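Local coordinates for polymerase X (Deinococcus radiodurans, PDB 2W9M), which probably extends DNA from deoxynucleoside triphosphates as a family X repair polymerase, and carries a PHP domain that binds a cluster of zinc ions, at residues A[161-169]-A[525-533]; A[503-514]-A[535-545]. All blocks are in the same frame, centred on the assembly; numbering follows the deposited sequence.

Interaction 1: A[161-169]-A[525-533]; sequences QSLRAGLAV and DARYGVMQA
Tyr528 reaches across from helix 526-535 to meet Leu163, Arg164 and Leu167 on the first turns of helix 163-176. The two helix axes stay 11.5 Å apart and run nearly perpendicular, at 103°, so long side chains have to span the distance. The tight part is built round the Tyr528 ring. Leu167 CD2 sits at the ring edge, 3.9 Å from Tyr528 CE2, and Leu163 CD2 comes equally close to Tyr528 CD2. The Tyr528 side chain crosses that of Arg164 at about a right angle, with Tyr528 OH 3.4 Å from Arg164 CG. Met531 adds its sulfur to the same apolar patch: Met531 SD is 4.0 Å from Leu167 CD2 and 4.1 Å from Leu163 CD2. Leu163 CD2 also touches the amide of Gln532, whose NE2 is held by Gly191 O.

Two looser, polar flanks lie on either side of the Tyr528 ring; their arginines are partly exposed, while Asp525 is buried. At one, Arg164 starts with CG trans to its main-chain nitrogen (chi1 -179°), then bends at chi3 to bring its guanidinium to Asp525. Arg164 NH2 gives a 3.2 Å hydrogen bond to Asp525 OD1, part of a salt bridge. The carboxylate oxygen lies near the guanidinium plane, but the donor stands well above the plane of the carboxylate, so this is a single-pronged grip and not a side-by-side pairing. At the other, Arg527 lays one face of its guanidinium over Leu167, with Arg527 NH2 3.8 Å from Leu167 CG.

Helix 163-176 belongs to the polymerase part; helix 526-535 follows the seventh of the parallel PHP strands, consistent with the distorted (βα)7 barrel of this family. The contact thus docks the polymerase part on the PHP domain.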
loop_
_atom_site.group_PDB
_atom_site.type_symbol
_atom_site.label_atom_id
_atom_site.label_comp_id
_atom_site.label_asym_id
_atom_site.label_seq_id
_atom_site.Cartn_x
_atom_site.Cartn_y
_atom_site.Cartn_z
ATOM N N GLN A 161 5.043 -11.421 -5.957
ATOM C CA GLN A 161 5.685 -10.228 -5.414
ATOM C C GLN A 161 4.707 -9.061 -5.328
ATOM O O GLN A 161 3.692 -9.043 -6.020
ATOM C CB GLN A 161 6.877 -9.831 -6.285
ATOM C CG GLN A 161 7.932 -10.916 -6.417
ATOM C CD GLN A 161 8.491 -11.331 -5.076
ATOM O OE1 GLN A 161 8.569 -10.523 -4.150
ATOM N NE2 GLN A 161 8.883 -12.592 -4.962
ATOM N N SER A 162 5.013 -8.088 -4.475
ATOM C CA SER A 162 4.197 -6.885 -4.384
ATOM C C SER A 162 4.426 -6.041 -5.628
ATOM O O SER A 162 5.475 -6.139 -6.261
ATOM C CB SER A 162 4.538 -6.075 -3.126
ATOM O OG SER A 162 5.809 -5.450 -3.226
ATOM N N LEU A 163 3.441 -5.221 -5.979
ATOM C CA LEU A 163 3.572 -4.335 -7.130
ATOM C C LEU A 163 4.798 -3.441 -6.985
ATOM O O LEU A 163 5.438 -3.090 -7.974
ATOM C CB LEU A 163 2.323 -3.472 -7.289
ATOM C CG LEU A 163 2.350 -2.449 -8.427
ATOM C CD1 LEU A 163 2.625 -3.132 -9.763
ATOM C CD2 LEU A 163 1.044 -1.666 -8.475
ATOM N N ARG A 164 5.121 -3.074 -5.747
ATOM C CA ARG A 164 6.253 -2.192 -5.478
ATOM C C ARG A 164 7.585 -2.827 -5.879
ATOM O O ARG A 164 8.358 -2.230 -6.619
ATOM C CB ARG A 164 6.285 -1.787 -3.999
ATOM C CG ARG A 164 7.426 -0.848 -3.652
ATOM C CD ARG A 164 7.605 -0.672 -2.147
ATOM N NE ARG A 164 6.522 0.090 -1.532
ATOM C CZ ARG A 164 5.644 -0.419 -0.674
ATOM N NH1 ARG A 164 5.726 -1.697 -0.323
ATOM N NH2 ARG A 164 4.689 0.347 -0.165
ATOM N N ALA A 165 7.843 -4.036 -5.386
ATOM C CA ALA A 165 9.078 -4.751 -5.706
ATOM C C ALA A 165 9.211 -5.048 -7.197
ATOM O O ALA A 165 10.261 -4.813 -7.791
ATOM C CB ALA A 165 9.172 -6.042 -4.900
ATOM N N GLY A 166 8.147 -5.568 -7.799
ATOM C CA GLY A 166 8.158 -5.880 -9.218
ATOM C C GLY A 166 8.410 -4.659 -10.088
ATOM O O GLY A 166 9.169 -4.711 -11.052
ATOM N N LEU A 167 7.769 -3.551 -9.743
ATOM C CA LEU A 167 7.896 -2.323 -10.521
ATOM C C LEU A 167 9.274 -1.693 -10.341
ATOM O O LEU A 167 9.882 -1.229 -11.304
ATOM C CB LEU A 167 6.797 -1.330 -10.131
ATOM C CG LEU A 167 6.479 -0.168 -11.073
ATOM C CD1 LEU A 167 6.485 -0.632 -12.515
ATOM C CD2 LEU A 167 5.131 0.446 -10.717
ATOM N N ALA A 168 9.764 -1.680 -9.103
ATOM C CA ALA A 168 11.098 -1.162 -8.809
ATOM C C ALA A 168 12.176 -1.933 -9.565
ATOM O O ALA A 168 13.064 -1.336 -10.169
ATOM C CB ALA A 168 11.368 -1.211 -7.310
ATOM N N VAL A 169 12.097 -3.259 -9.530
ATOM C CA VAL A 169 13.079 -4.093 -10.215
ATOM C C VAL A 169 13.020 -3.909 -11.733
ATOM O O VAL A 169 14.055 -3.794 -12.387
ATOM C CB VAL A 169 12.930 -5.582 -9.844
ATOM C CG1 VAL A 169 13.806 -6.443 -10.742
ATOM C CG2 VAL A 169 13.283 -5.794 -8.373
ATOM N N ASP A 525 4.165 6.682 -2.773
ATOM C CA ASP A 525 3.313 5.522 -3.002
ATOM C C ASP A 525 2.063 5.917 -3.781
ATOM O O ASP A 525 1.390 5.065 -4.359
ATOM C CB ASP A 525 2.927 4.857 -1.679
ATOM C CG ASP A 525 4.069 4.060 -1.072
ATOM O OD1 ASP A 525 3.881 3.482 0.020
ATOM O OD2 ASP A 525 5.159 4.016 -1.686
ATOM N N ALA A 526 1.759 7.213 -3.791
ATOM C CA ALA A 526 0.584 7.727 -4.493
ATOM C C ALA A 526 0.465 7.111 -5.882
ATOM O O ALA A 526 -0.630 6.824 -6.360
ATOM C CB ALA A 526 0.656 9.230 -4.592
ATOM N N ARG A 527 1.614 6.909 -6.515
ATOM C CA ARG A 527 1.708 6.316 -7.842
ATOM C C ARG A 527 1.053 4.935 -7.945
ATOM O O ARG A 527 0.533 4.574 -8.998
ATOM C CB ARG A 527 3.182 6.257 -8.241
ATOM C CG ARG A 527 3.602 5.097 -9.104
ATOM C CD ARG A 527 5.088 4.826 -8.882
ATOM N NE ARG A 527 5.758 4.367 -10.096
ATOM C CZ ARG A 527 6.999 3.892 -10.125
ATOM N NH1 ARG A 527 7.699 3.805 -9.001
ATOM N NH2 ARG A 527 7.537 3.497 -11.272
ATOM N N TYR A 528 1.072 4.171 -6.857
ATOM C CA TYR A 528 0.446 2.850 -6.843
ATOM C C TYR A 528 -1.068 2.944 -6.691
ATOM O O TYR A 528 -1.807 2.177 -7.301
ATOM C CB TYR A 528 1.038 1.970 -5.734
ATOM C CG TYR A 528 2.541 1.856 -5.791
ATOM C CD1 TYR A 528 3.337 2.385 -4.779
ATOM C CD2 TYR A 528 3.168 1.231 -6.861
ATOM C CE1 TYR A 528 4.715 2.289 -4.830
ATOM C CE2 TYR A 528 4.546 1.129 -6.922
ATOM C CZ TYR A 528 5.314 1.658 -5.902
ATOM O OH TYR A 528 6.686 1.555 -5.961
ATOM N N GLY A 529 -1.523 3.881 -5.865
ATOM C CA GLY A 529 -2.943 4.133 -5.709
ATOM C C GLY A 529 -3.554 4.638 -7.002
ATOM O O GLY A 529 -4.659 4.250 -7.372
ATOM N N VAL A 530 -2.824 5.506 -7.692
ATOM C CA VAL A 530 -3.284 6.053 -8.964
ATOM C C VAL A 530 -3.453 4.964 -10.031
ATOM O O VAL A 530 -4.397 5.010 -10.818
ATOM C CB VAL A 530 -2.342 7.160 -9.479
ATOM C CG1 VAL A 530 -2.627 7.469 -10.936
ATOM C CG2 VAL A 530 -2.479 8.412 -8.624
ATOM N N MET A 531 -2.548 3.988 -10.052
ATOM C CA MET A 531 -2.643 2.880 -11.003
ATOM C C MET A 531 -3.924 2.081 -10.784
ATOM O O MET A 531 -4.540 1.610 -11.739
ATOM C CB MET A 531 -1.428 1.952 -10.893
ATOM C CG MET A 531 -0.097 2.624 -11.172
ATOM S SD MET A 531 1.291 1.465 -11.177
ATOM C CE MET A 531 0.998 0.581 -12.711
ATOM N N GLN A 532 -4.313 1.928 -9.521
ATOM C CA GLN A 532 -5.559 1.254 -9.170
ATOM C C GLN A 532 -6.770 2.107 -9.557
ATOM O O GLN A 532 -7.750 1.599 -10.106
ATOM C CB GLN A 532 -5.603 0.938 -7.669
ATOM C CG GLN A 532 -4.349 0.266 -7.130
ATOM C CD GLN A 532 -3.927 -0.948 -7.946
ATOM O OE1 GLN A 532 -4.656 -1.936 -8.046
ATOM N NE2 GLN A 532 -2.736 -0.878 -8.523
ATOM N N ALA A 533 -6.700 3.403 -9.267
ATOM C CA ALA A 533 -7.792 4.319 -9.588
ATOM C C ALA A 533 -8.060 4.389 -11.094
ATOM O O ALA A 533 -9.208 4.488 -11.523
ATOM C CB ALA A 533 -7.505 5.706 -9.032
#

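Interaction 2: A[503-514]-A[535-545]; sequences LRWRERLKFAIN and KAGLTPAHVVN
Phe511 joins strand 511-514 to the 542-544 turn through both of its main-chain polar atoms. Phe511 N donates to His542 O at 2.8 Å, almost perfectly straight (178°), and Phe511 O accepts from Val544 N at 3.0 Å, the pattern of a single parallel bridge. The Phe511 ring packs against Leu538, crossing it at about a right angle, with Phe511 CD1 3.6 Å from Leu538 CD1.

Arg506 can be followed outward from its backbone. Its CB rests on Leu538 CD2 at 3.8 Å. With chi1 at 42°, CG is wedged between the main-chain nitrogen and carbonyl carbon. CG passes Ala536 O, and CD comes closer still, 3.3 Å from Ala536 O. Beyond the chi3 bend, CZ and NH1 lie beside Gly537, the positive-phi residue of the Schellman motif that ends helix 526-535. NH1 is near Gly537 O, but the angle is too poor for a hydrogen bond.

At the other end, Asn545 OD1 takes a weak bond from Ile513 N (2.8 Å), while Asn545 ND2 gives a straight one to Asn514 OD1 (3.1 Å, 173°) and another to Gly329 O; Glu487 OE1 holds Asn514 ND2. Replacing Asn545 by an alanine would probably leave Asn514 OD1 and Gly329 O without this donor and Ile513 N without its weak acceptor.

Strand 511-514 is one end strand of the seven, paired with strand 485-489; Asn545 links it towards the first, 329-333. Phe511 N and O are met by backbone, and Ile513 N, more weakly, by an amide side chain, so a short turn and one asparagine do part of what a neighbouring strand would.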
loop_
_atom_site.group_PDB
_atom_site.type_symbol
_atom_site.label_atom_id
_atom_site.label_comp_id
_atom_site.label_asym_id
_atom_site.label_seq_id
_atom_site.Cartn_x
_atom_site.Cartn_y
_atom_site.Cartn_z
ATOM N N LEU A 503 -14.516 0.151 -9.407
ATOM C CA LEU A 503 -15.072 0.109 -10.757
ATOM C C LEU A 503 -16.592 -0.004 -10.707
ATOM O O LEU A 503 -17.293 0.651 -11.470
ATOM C CB LEU A 503 -14.482 -1.066 -11.548
ATOM C CG LEU A 503 -14.967 -1.246 -12.989
ATOM C CD1 LEU A 503 -14.674 -0.009 -13.820
ATOM C CD2 LEU A 503 -14.330 -2.475 -13.616
ATOM N N ARG A 504 -17.092 -0.833 -9.798
ATOM C CA ARG A 504 -18.529 -1.042 -9.659
ATOM C C ARG A 504 -19.256 0.158 -9.058
ATOM O O ARG A 504 -20.440 0.361 -9.313
ATOM C CB ARG A 504 -18.808 -2.289 -8.813
ATOM C CG ARG A 504 -18.538 -3.599 -9.533
ATOM C CD ARG A 504 -18.743 -4.802 -8.623
ATOM N NE ARG A 504 -20.137 -4.969 -8.218
ATOM C CZ ARG A 504 -20.559 -4.974 -6.957
ATOM N NH1 ARG A 504 -19.695 -4.824 -5.965
ATOM N NH2 ARG A 504 -21.846 -5.140 -6.683
ATOM N N TRP A 505 -18.546 0.949 -8.256
ATOM C CA TRP A 505 -19.169 2.032 -7.493
ATOM C C TRP A 505 -18.767 3.428 -7.964
ATOM O O TRP A 505 -19.117 4.422 -7.323
ATOM C CB TRP A 505 -18.839 1.890 -6.001
ATOM C CG TRP A 505 -19.637 0.843 -5.289
ATOM C CD1 TRP A 505 -19.378 -0.495 -5.237
ATOM C CD2 TRP A 505 -20.828 1.051 -4.517
ATOM N NE1 TRP A 505 -20.335 -1.136 -4.481
ATOM C CE2 TRP A 505 -21.238 -0.206 -4.028
ATOM C CE3 TRP A 505 -21.589 2.180 -4.190
ATOM C CZ2 TRP A 505 -22.372 -0.369 -3.234
ATOM C CZ3 TRP A 505 -22.713 2.021 -3.402
ATOM C CH2 TRP A 505 -23.095 0.757 -2.932
ATOM N N ARG A 506 -18.045 3.504 -9.078
ATOM C CA ARG A 506 -17.510 4.778 -9.561
ATOM C C ARG A 506 -18.562 5.857 -9.800
ATOM O O ARG A 506 -18.241 7.045 -9.818
ATOM C CB ARG A 506 -16.658 4.587 -10.823
ATOM C CG ARG A 506 -17.215 3.611 -11.848
ATOM C CD ARG A 506 -16.546 3.831 -13.198
ATOM N NE ARG A 506 -17.308 4.771 -14.014
ATOM C CZ ARG A 506 -16.766 5.700 -14.794
ATOM N NH1 ARG A 506 -15.450 5.829 -14.852
ATOM N NH2 ARG A 506 -17.542 6.508 -15.504
ATOM N N GLU A 507 -19.810 5.446 -9.987
ATOM C CA GLU A 507 -20.892 6.385 -10.260
ATOM C C GLU A 507 -21.524 6.896 -8.974
ATOM O O GLU A 507 -22.241 7.896 -8.986
ATOM C CB GLU A 507 -21.976 5.716 -11.107
ATOM C CG GLU A 507 -21.477 5.063 -12.385
ATOM C CD GLU A 507 -21.360 6.042 -13.536
ATOM O OE1 GLU A 507 -20.910 7.184 -13.303
ATOM O OE2 GLU A 507 -21.718 5.666 -14.674
ATOM N N ARG A 508 -21.255 6.214 -7.864
ATOM C CA ARG A 508 -22.002 6.454 -6.632
ATOM C C ARG A 508 -21.176 7.002 -5.465
ATOM O O ARG A 508 -21.730 7.459 -4.468
ATOM C CB ARG A 508 -22.740 5.179 -6.210
ATOM C CG ARG A 508 -23.629 4.604 -7.309
ATOM C CD ARG A 508 -24.881 3.959 -6.734
ATOM N NE ARG A 508 -24.691 2.550 -6.407
ATOM C CZ ARG A 508 -25.401 1.896 -5.491
ATOM N NH1 ARG A 508 -26.334 2.534 -4.797
ATOM N NH2 ARG A 508 -25.168 0.610 -5.260
ATOM N N LEU A 509 -19.856 6.964 -5.584
ATOM C CA LEU A 509 -19.002 7.419 -4.494
ATOM C C LEU A 509 -17.976 8.444 -4.955
ATOM O O LEU A 509 -17.604 8.489 -6.130
ATOM C CB LEU A 509 -18.274 6.237 -3.847
ATOM C CG LEU A 509 -19.134 5.095 -3.308
ATOM C CD1 LEU A 509 -18.275 3.870 -3.017
ATOM C CD2 LEU A 509 -19.881 5.541 -2.069
ATOM N N LYS A 510 -17.535 9.276 -4.017
ATOM C CA LYS A 510 -16.328 10.060 -4.203
ATOM C C LYS A 510 -15.207 9.303 -3.514
ATOM O O LYS A 510 -15.408 8.716 -2.457
ATOM C CB LYS A 510 -16.481 11.454 -3.601
ATOM C CG LYS A 510 -17.308 12.403 -4.447
ATOM C CD LYS A 510 -16.944 13.854 -4.171
ATOM C CE LYS A 510 -15.731 14.292 -4.981
ATOM N NZ LYS A 510 -14.550 13.408 -4.766
ATOM N N PHE A 511 -14.026 9.303 -4.110
ATOM C CA PHE A 511 -12.921 8.538 -3.553
ATOM C C PHE A 511 -11.793 9.442 -3.088
ATOM O O PHE A 511 -11.726 10.618 -3.452
ATOM C CB PHE A 511 -12.395 7.534 -4.577
ATOM C CG PHE A 511 -13.434 6.570 -5.061
ATOM C CD1 PHE A 511 -14.247 6.894 -6.133
ATOM C CD2 PHE A 511 -13.608 5.346 -4.436
ATOM C CE1 PHE A 511 -15.212 6.012 -6.578
ATOM C CE2 PHE A 511 -14.566 4.461 -4.878
ATOM C CZ PHE A 511 -15.370 4.795 -5.953
ATOM N N ALA A 512 -10.906 8.880 -2.276
ATOM C CA ALA A 512 -9.701 9.575 -1.870
ATOM C C ALA A 512 -8.494 8.653 -2.057
ATOM O O ALA A 512 -8.428 7.577 -1.459
ATOM C CB ALA A 512 -9.820 10.026 -0.417
ATOM N N ILE A 513 -7.552 9.065 -2.898
ATOM C CA ILE A 513 -6.324 8.302 -3.083
ATOM C C ILE A 513 -5.294 8.739 -2.049
ATOM O O ILE A 513 -4.618 9.751 -2.220
ATOM C CB ILE A 513 -5.758 8.462 -4.507
ATOM C CG1 ILE A 513 -6.832 8.133 -5.543
ATOM C CG2 ILE A 513 -4.557 7.554 -4.714
ATOM C CD1 ILE A 513 -6.404 8.405 -6.976
ATOM N N ASN A 514 -5.190 7.968 -0.971
ATOM C CA ASN A 514 -4.348 8.324 0.171
ATOM C C ASN A 514 -3.174 7.365 0.346
ATOM O O ASN A 514 -3.343 6.148 0.274
ATOM C CB ASN A 514 -5.183 8.350 1.454
ATOM C CG ASN A 514 -6.348 9.336 1.381
ATOM O OD1 ASN A 514 -6.414 10.180 0.482
ATOM N ND2 ASN A 514 -7.273 9.232 2.332
ATOM N N LYS A 535 -7.570 2.046 -13.388
ATOM C CA LYS A 535 -8.249 0.839 -13.842
ATOM C C LYS A 535 -9.737 0.908 -13.509
ATOM O O LYS A 535 -10.559 0.306 -14.193
ATOM C CB LYS A 535 -7.607 -0.401 -13.221
ATOM C CG LYS A 535 -6.168 -0.607 -13.666
ATOM C CD LYS A 535 -5.366 -1.388 -12.645
ATOM C CE LYS A 535 -5.821 -2.834 -12.564
ATOM N NZ LYS A 535 -5.194 -3.524 -11.401
ATOM N N ALA A 536 -10.080 1.646 -12.460
ATOM C CA ALA A 536 -11.475 1.807 -12.087
ATOM C C ALA A 536 -12.132 2.889 -12.943
ATOM O O ALA A 536 -13.351 3.045 -12.939
ATOM C CB ALA A 536 -11.600 2.132 -10.608
ATOM N N GLY A 537 -11.317 3.634 -13.681
ATOM C CA GLY A 537 -11.828 4.663 -14.571
ATOM C C GLY A 537 -12.100 5.993 -13.885
ATOM O O GLY A 537 -12.968 6.755 -14.310
ATOM N N LEU A 538 -11.346 6.285 -12.831
ATOM C CA LEU A 538 -11.577 7.503 -12.065
ATOM C C LEU A 538 -10.872 8.707 -12.678
ATOM O O LEU A 538 -9.736 8.608 -13.146
ATOM C CB LEU A 538 -11.140 7.323 -10.608
ATOM C CG LEU A 538 -11.847 6.216 -9.825
ATOM C CD1 LEU A 538 -11.488 6.309 -8.352
ATOM C CD2 LEU A 538 -13.355 6.291 -10.023
ATOM N N THR A 539 -11.565 9.842 -12.674
ATOM C CA THR A 539 -11.001 11.113 -13.116
ATOM C C THR A 539 -10.708 11.988 -11.896
ATOM O O THR A 539 -11.119 11.661 -10.780
ATOM C CB THR A 539 -11.984 11.862 -14.034
ATOM O OG1 THR A 539 -13.187 12.154 -13.312
ATOM C CG2 THR A 539 -12.326 11.022 -15.259
ATOM N N PRO A 540 -9.996 13.106 -12.096
ATOM C CA PRO A 540 -9.754 13.999 -10.959
ATOM C C PRO A 540 -11.052 14.404 -10.268
ATOM O O PRO A 540 -11.033 14.720 -9.080
ATOM C CB PRO A 540 -9.101 15.219 -11.607
ATOM C CG PRO A 540 -8.441 14.685 -12.824
ATOM C CD PRO A 540 -9.305 13.559 -13.316
ATOM N N ALA A 541 -12.165 14.385 -11.000
ATOM C CA ALA A 541 -13.451 14.795 -10.439
ATOM C C ALA A 541 -14.051 13.755 -9.488
ATOM O O ALA A 541 -14.930 14.076 -8.690
ATOM C CB ALA A 541 -14.439 15.144 -11.550
ATOM N N HIS A 542 -13.575 12.516 -9.579
ATOM C CA HIS A 542 -14.023 11.453 -8.680
ATOM C C HIS A 542 -13.218 11.448 -7.384
ATOM O O HIS A 542 -13.596 10.786 -6.416
ATOM C CB HIS A 542 -13.876 10.078 -9.343
ATOM C CG HIS A 542 -14.894 9.793 -10.405
ATOM N ND1 HIS A 542 -14.639 9.974 -11.748
ATOM C CD2 HIS A 542 -16.158 9.313 -10.322
ATOM C CE1 HIS A 542 -15.708 9.631 -12.446
ATOM N NE2 HIS A 542 -16.641 9.224 -11.606
ATOM N N VAL A 543 -12.106 12.177 -7.375
ATOM C CA VAL A 543 -11.149 12.119 -6.275
ATOM C C VAL A 543 -11.019 13.455 -5.539
ATOM O O VAL A 543 -10.565 14.441 -6.119
ATOM C CB VAL A 543 -9.758 11.704 -6.799
ATOM C CG1 VAL A 543 -8.733 11.699 -5.673
ATOM C CG2 VAL A 543 -9.828 10.351 -7.471
ATOM N N VAL A 544 -11.393 13.479 -4.260
ATOM C CA VAL A 544 -11.317 14.706 -3.459
ATOM C C VAL A 544 -9.907 15.288 -3.345
ATOM O O VAL A 544 -9.754 16.490 -3.169
ATOM C CB VAL A 544 -11.861 14.506 -2.033
ATOM C CG1 VAL A 544 -13.334 14.158 -2.069
ATOM C CG2 VAL A 544 -11.066 13.429 -1.316
ATOM N N ASN A 545 -8.882 14.444 -3.437
ATOM C CA ASN A 545 -7.499 14.914 -3.369
ATOM C C ASN A 545 -7.170 15.959 -4.431
ATOM O O ASN A 545 -6.177 16.676 -4.312
ATOM C CB ASN A 545 -6.512 13.748 -3.504
ATOM C CG ASN A 545 -6.771 12.643 -2.510
ATOM O OD1 ASN A 545 -7.707 11.861 -2.666
ATOM N ND2 ASN A 545 -5.938 12.566 -1.481
#

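Interactions 1 and 2 meet on helix 526-535, which supplies Tyr528 to one and leads directly into the 535-545 segment of the other. Their centres are 18 Å apart, yet they touch: Ala533 O probably accepts from Leu538 N (3.1 Å), and Ala533 CB packs 3.6 Å from Ile513 CD1. Strand 511-514, helix 526-535 and the following turn succeed one another in the chain, and the helix carries the side chains that meet the polymerase part. Interaction 2 lies close to the zinc cluster, interaction 1 further off. The Asn514 side chain is about 8 Å from a zinc ion and about 4 Å from that of the ligand His332; the Asp525 side chain is about 11 Å from a zinc ion. Zinc ligands Asp516 and His518 lie between Asn514 and Asp525 in the chain.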